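Local coordinates for protein carboxylesterase (Ferroplasma acidiphilum, PDB 3WJ2) that probably hydrolyses carboxylic ester bonds, as expected of an alpha/beta-hydrolase-fold carboxylesterase from an acid-loving archaeon, at residues B[126-138]-B[161-175]. Sequence-based numbering, arbitrary orientation.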
# COMPACT_ATOMS: atom_id res chain seq x y z
N ALA B 126 27.82 -11.88 17.26
CA ALA B 126 27.68 -10.37 17.16
C ALA B 126 26.71 -9.93 18.22
O ALA B 126 26.85 -8.84 18.77
CB ALA B 126 27.14 -10.02 15.78
N PHE B 127 25.64 -10.72 18.36
CA PHE B 127 24.65 -10.32 19.37
C PHE B 127 25.28 -10.23 20.78
O PHE B 127 25.04 -9.29 21.53
CB PHE B 127 23.48 -11.36 19.35
CG PHE B 127 22.58 -11.19 20.52
CD1 PHE B 127 21.70 -10.12 20.65
CD2 PHE B 127 22.75 -12.09 21.61
CE1 PHE B 127 20.93 -9.96 21.83
CE2 PHE B 127 22.00 -11.91 22.80
CZ PHE B 127 21.09 -10.84 22.91
N ASN B 128 26.03 -11.29 21.18
CA ASN B 128 26.69 -11.27 22.46
C ASN B 128 27.72 -10.12 22.53
O ASN B 128 27.88 -9.53 23.59
CB ASN B 128 27.40 -12.62 22.68
CG ASN B 128 26.42 -13.76 23.00
OD1 ASN B 128 25.23 -13.53 23.42
ND2 ASN B 128 26.90 -15.01 22.80
N ASP B 129 28.37 -9.80 21.40
CA ASP B 129 29.26 -8.68 21.39
C ASP B 129 28.52 -7.36 21.68
O ASP B 129 29.02 -6.47 22.41
CB ASP B 129 29.98 -8.60 20.06
CG ASP B 129 30.94 -9.70 19.84
OD1 ASP B 129 31.26 -10.47 20.79
OD2 ASP B 129 31.42 -9.87 18.69
N ALA B 130 27.38 -7.16 21.07
CA ALA B 130 26.55 -5.97 21.28
C ALA B 130 26.06 -5.88 22.74
O ALA B 130 26.27 -4.87 23.43
CB ALA B 130 25.39 -5.92 20.19
N TYR B 131 25.47 -6.98 23.26
CA TYR B 131 24.98 -6.97 24.62
C TYR B 131 26.07 -6.85 25.64
O TYR B 131 25.97 -5.98 26.56
CB TYR B 131 24.26 -8.28 24.84
CG TYR B 131 23.72 -8.46 26.27
CD1 TYR B 131 22.48 -7.96 26.62
CD2 TYR B 131 24.47 -9.20 27.23
CE1 TYR B 131 21.94 -8.17 27.91
CE2 TYR B 131 23.92 -9.44 28.55
CZ TYR B 131 22.68 -8.90 28.84
OH TYR B 131 22.08 -9.09 30.10
N ASP B 132 27.13 -7.62 25.44
CA ASP B 132 28.27 -7.55 26.38
C ASP B 132 28.98 -6.21 26.31
O ASP B 132 29.38 -5.69 27.39
CB ASP B 132 29.24 -8.70 26.13
CG ASP B 132 28.66 -10.05 26.53
OD1 ASP B 132 27.67 -10.18 27.35
OD2 ASP B 132 29.24 -11.05 26.07
N SER B 133 29.11 -5.58 25.10
CA SER B 133 29.82 -4.31 25.07
C SER B 133 29.02 -3.22 25.77
O SER B 133 29.58 -2.32 26.38
CB SER B 133 30.28 -3.86 23.63
OG SER B 133 29.12 -3.74 22.79
N PHE B 134 27.64 -3.25 25.66
CA PHE B 134 26.82 -2.29 26.32
C PHE B 134 27.07 -2.41 27.84
O PHE B 134 27.28 -1.39 28.48
CB PHE B 134 25.32 -2.50 25.94
CG PHE B 134 24.41 -1.74 26.89
CD1 PHE B 134 24.40 -0.34 26.89
CD2 PHE B 134 23.70 -2.44 27.91
CE1 PHE B 134 23.63 0.40 27.84
CE2 PHE B 134 22.96 -1.67 28.84
CZ PHE B 134 22.97 -0.29 28.82
N HIS B 135 27.01 -3.65 28.31
CA HIS B 135 27.17 -3.79 29.77
C HIS B 135 28.56 -3.46 30.20
O HIS B 135 28.75 -2.85 31.30
CB HIS B 135 26.68 -5.17 30.23
CG HIS B 135 25.19 -5.27 30.28
ND1 HIS B 135 24.41 -4.60 31.21
CD2 HIS B 135 24.32 -5.86 29.43
CE1 HIS B 135 23.13 -4.85 30.97
NE2 HIS B 135 23.05 -5.64 29.90
N TYR B 136 29.56 -3.78 29.40
CA TYR B 136 30.96 -3.42 29.75
C TYR B 136 31.14 -1.91 29.88
O TYR B 136 31.70 -1.41 30.90
CB TYR B 136 31.88 -4.02 28.71
CG TYR B 136 33.38 -3.78 28.88
CD1 TYR B 136 34.23 -4.79 29.25
CD2 TYR B 136 33.93 -2.58 28.44
CE1 TYR B 136 35.63 -4.56 29.28
CE2 TYR B 136 35.28 -2.35 28.46
CZ TYR B 136 36.13 -3.35 28.88
OH TYR B 136 37.54 -3.10 28.84
N ILE B 137 30.69 -1.17 28.86
CA ILE B 137 30.82 0.27 28.91
C ILE B 137 29.97 0.89 29.99
O ILE B 137 30.42 1.85 30.66
CB ILE B 137 30.59 0.91 27.52
CG1 ILE B 137 31.68 0.37 26.60
CG2 ILE B 137 30.73 2.45 27.61
CD1 ILE B 137 31.33 0.45 25.06
N ALA B 138 28.79 0.38 30.23
CA ALA B 138 27.94 0.90 31.29
C ALA B 138 28.63 0.70 32.68
O ALA B 138 28.60 1.62 33.54
CB ALA B 138 26.60 0.32 31.31
N LEU B 161 21.04 -5.62 16.09
CA LEU B 161 21.78 -5.91 17.34
C LEU B 161 21.31 -4.97 18.51
O LEU B 161 21.17 -5.41 19.64
CB LEU B 161 23.32 -5.69 17.16
CG LEU B 161 23.82 -6.65 16.15
CD1 LEU B 161 25.39 -6.35 15.91
CD2 LEU B 161 23.68 -8.15 16.48
N ALA B 162 21.06 -3.67 18.16
CA ALA B 162 20.64 -2.69 19.11
C ALA B 162 19.22 -3.11 19.66
O ALA B 162 19.07 -3.11 20.87
CB ALA B 162 20.59 -1.36 18.51
N ALA B 163 18.34 -3.50 18.76
CA ALA B 163 16.95 -3.82 19.20
C ALA B 163 17.09 -5.10 20.01
O ALA B 163 16.42 -5.21 21.06
CB ALA B 163 16.08 -4.08 18.00
N ALA B 164 17.85 -6.09 19.58
CA ALA B 164 17.91 -7.40 20.27
C ALA B 164 18.55 -7.31 21.63
O ALA B 164 18.09 -7.97 22.57
CB ALA B 164 18.67 -8.34 19.40
N LEU B 165 19.58 -6.47 21.77
CA LEU B 165 20.26 -6.43 23.07
C LEU B 165 19.27 -5.82 24.07
O LEU B 165 19.29 -6.25 25.25
CB LEU B 165 21.63 -5.70 23.03
CG LEU B 165 21.58 -4.18 22.94
CD1 LEU B 165 21.60 -3.59 24.32
CD2 LEU B 165 22.90 -3.73 22.26
N CYS B 166 18.40 -4.88 23.64
CA CYS B 166 17.41 -4.27 24.56
C CYS B 166 16.47 -5.34 25.05
O CYS B 166 16.17 -5.37 26.25
CB CYS B 166 16.62 -3.17 23.91
SG CYS B 166 17.74 -1.71 23.62
N LEU B 167 16.06 -6.22 24.16
CA LEU B 167 15.13 -7.31 24.57
C LEU B 167 15.81 -8.18 25.62
O LEU B 167 15.19 -8.60 26.62
CB LEU B 167 14.84 -8.23 23.37
CG LEU B 167 13.75 -7.72 22.49
CD1 LEU B 167 13.65 -8.58 21.26
CD2 LEU B 167 12.27 -7.81 23.26
N LYS B 168 17.10 -8.49 25.45
CA LYS B 168 17.76 -9.36 26.47
C LYS B 168 17.95 -8.62 27.80
O LYS B 168 17.83 -9.24 28.93
CB LYS B 168 19.11 -9.88 25.91
CG LYS B 168 19.79 -10.82 26.95
CD LYS B 168 21.01 -11.55 26.43
CE LYS B 168 21.79 -12.15 27.71
NZ LYS B 168 22.84 -13.08 27.02
N CYS B 169 18.27 -7.33 27.79
CA CYS B 169 18.33 -6.50 29.03
C CYS B 169 16.98 -6.58 29.71
O CYS B 169 16.96 -6.83 30.95
CB CYS B 169 18.64 -5.00 28.74
SG CYS B 169 20.33 -4.75 28.11
N ARG B 170 15.92 -6.55 28.92
CA ARG B 170 14.56 -6.51 29.54
C ARG B 170 14.33 -7.87 30.17
O ARG B 170 13.89 -7.96 31.41
CB ARG B 170 13.55 -6.13 28.43
CG ARG B 170 12.09 -5.78 28.92
CD ARG B 170 11.35 -7.05 29.28
NE ARG B 170 11.37 -8.13 28.26
CZ ARG B 170 10.69 -8.12 27.11
NH1 ARG B 170 9.90 -7.07 26.82
NH2 ARG B 170 10.78 -9.14 26.27
N ASP B 171 14.64 -8.91 29.41
CA ASP B 171 14.38 -10.30 29.89
C ASP B 171 15.16 -10.59 31.15
O ASP B 171 14.60 -11.25 32.09
CB ASP B 171 14.74 -11.28 28.81
CG ASP B 171 13.81 -11.20 27.62
OD1 ASP B 171 12.67 -10.69 27.76
OD2 ASP B 171 14.14 -11.76 26.55
N GLY B 172 16.40 -10.14 31.22
CA GLY B 172 17.26 -10.45 32.38
C GLY B 172 17.12 -9.51 33.55
O GLY B 172 17.88 -9.68 34.51
N LYS B 173 16.27 -8.49 33.45
CA LYS B 173 16.13 -7.36 34.37
C LYS B 173 17.43 -6.66 34.73
O LYS B 173 17.73 -6.37 35.95
CB LYS B 173 15.36 -7.83 35.66
CG LYS B 173 13.98 -8.35 35.30
CD LYS B 173 13.39 -9.02 36.59
CE LYS B 173 11.92 -9.36 36.42
NZ LYS B 173 11.57 -10.38 37.48
N THR B 174 18.24 -6.37 33.69
CA THR B 174 19.46 -5.74 33.91
C THR B 174 19.31 -4.28 33.54
O THR B 174 18.20 -3.81 33.16
CB THR B 174 20.55 -6.30 32.95
OG1 THR B 174 20.16 -5.98 31.58
CG2 THR B 174 20.73 -7.78 33.06
N GLU B 175 20.39 -3.56 33.74
CA GLU B 175 20.49 -2.16 33.29
C GLU B 175 20.05 -2.11 31.81
O GLU B 175 20.38 -2.98 31.01
CB GLU B 175 21.91 -1.65 33.44
CG GLU B 175 21.93 -0.13 33.22
CD GLU B 175 23.27 0.57 33.42
OE1 GLU B 175 24.23 -0.02 33.98
OE2 GLU B 175 23.33 1.75 33.02
O HOH W 1 24.76 -11.90 25.56
O HOH W 2 19.83 -10.24 30.57
O HOH W 3 25.29 -3.05 33.22
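Two neighbouring helices of the alpha/beta-hydrolase fold meet through a knob-into-hole insertion, F127 entering the hole formed by L161, A164, L165 and K168. The segment axes approach to 9.0 Å and cross at -64°. F127 enters edge first, its CE1 lying 3.7 Å from A164 CB and its CZ against the aliphatic chain of K168. One turn on, A130 CB packs on L161 CB at 3.7 Å and meets L165 CD2.

K168 passes between F127 and Y131. With CG anti to the backbone N (chi1 -178°), its extended chain, roughly perpendicular to Y131, lays CE over one ring face, 3.7 Å from the centroid, and leaves NZ in a cation-pi contact at 4.4 Å. A water accepts from K168 NZ and donates to N128 OD1; a second links Y131 OH to K168 O. The opposite face of Y131 receives the edge of the H135 imidazole, with CD2 over the ring centre, while F134 CD2 lies over a face of the imidazole. C169 SG approaches all three rings obliquely, 3.8 Å from Y131 CE1.

Beyond the Schellman motif at K173, T174 OG1 lies near the H135 ring plane, 3.2 Å from CE1, and a water joins H135 ND1 to E175 OE1. L165 and A130 also touch Y82, while F134 and A162 reach V152, seating both helices on the central sheet, as in the layered alpha/beta-hydrolase fold.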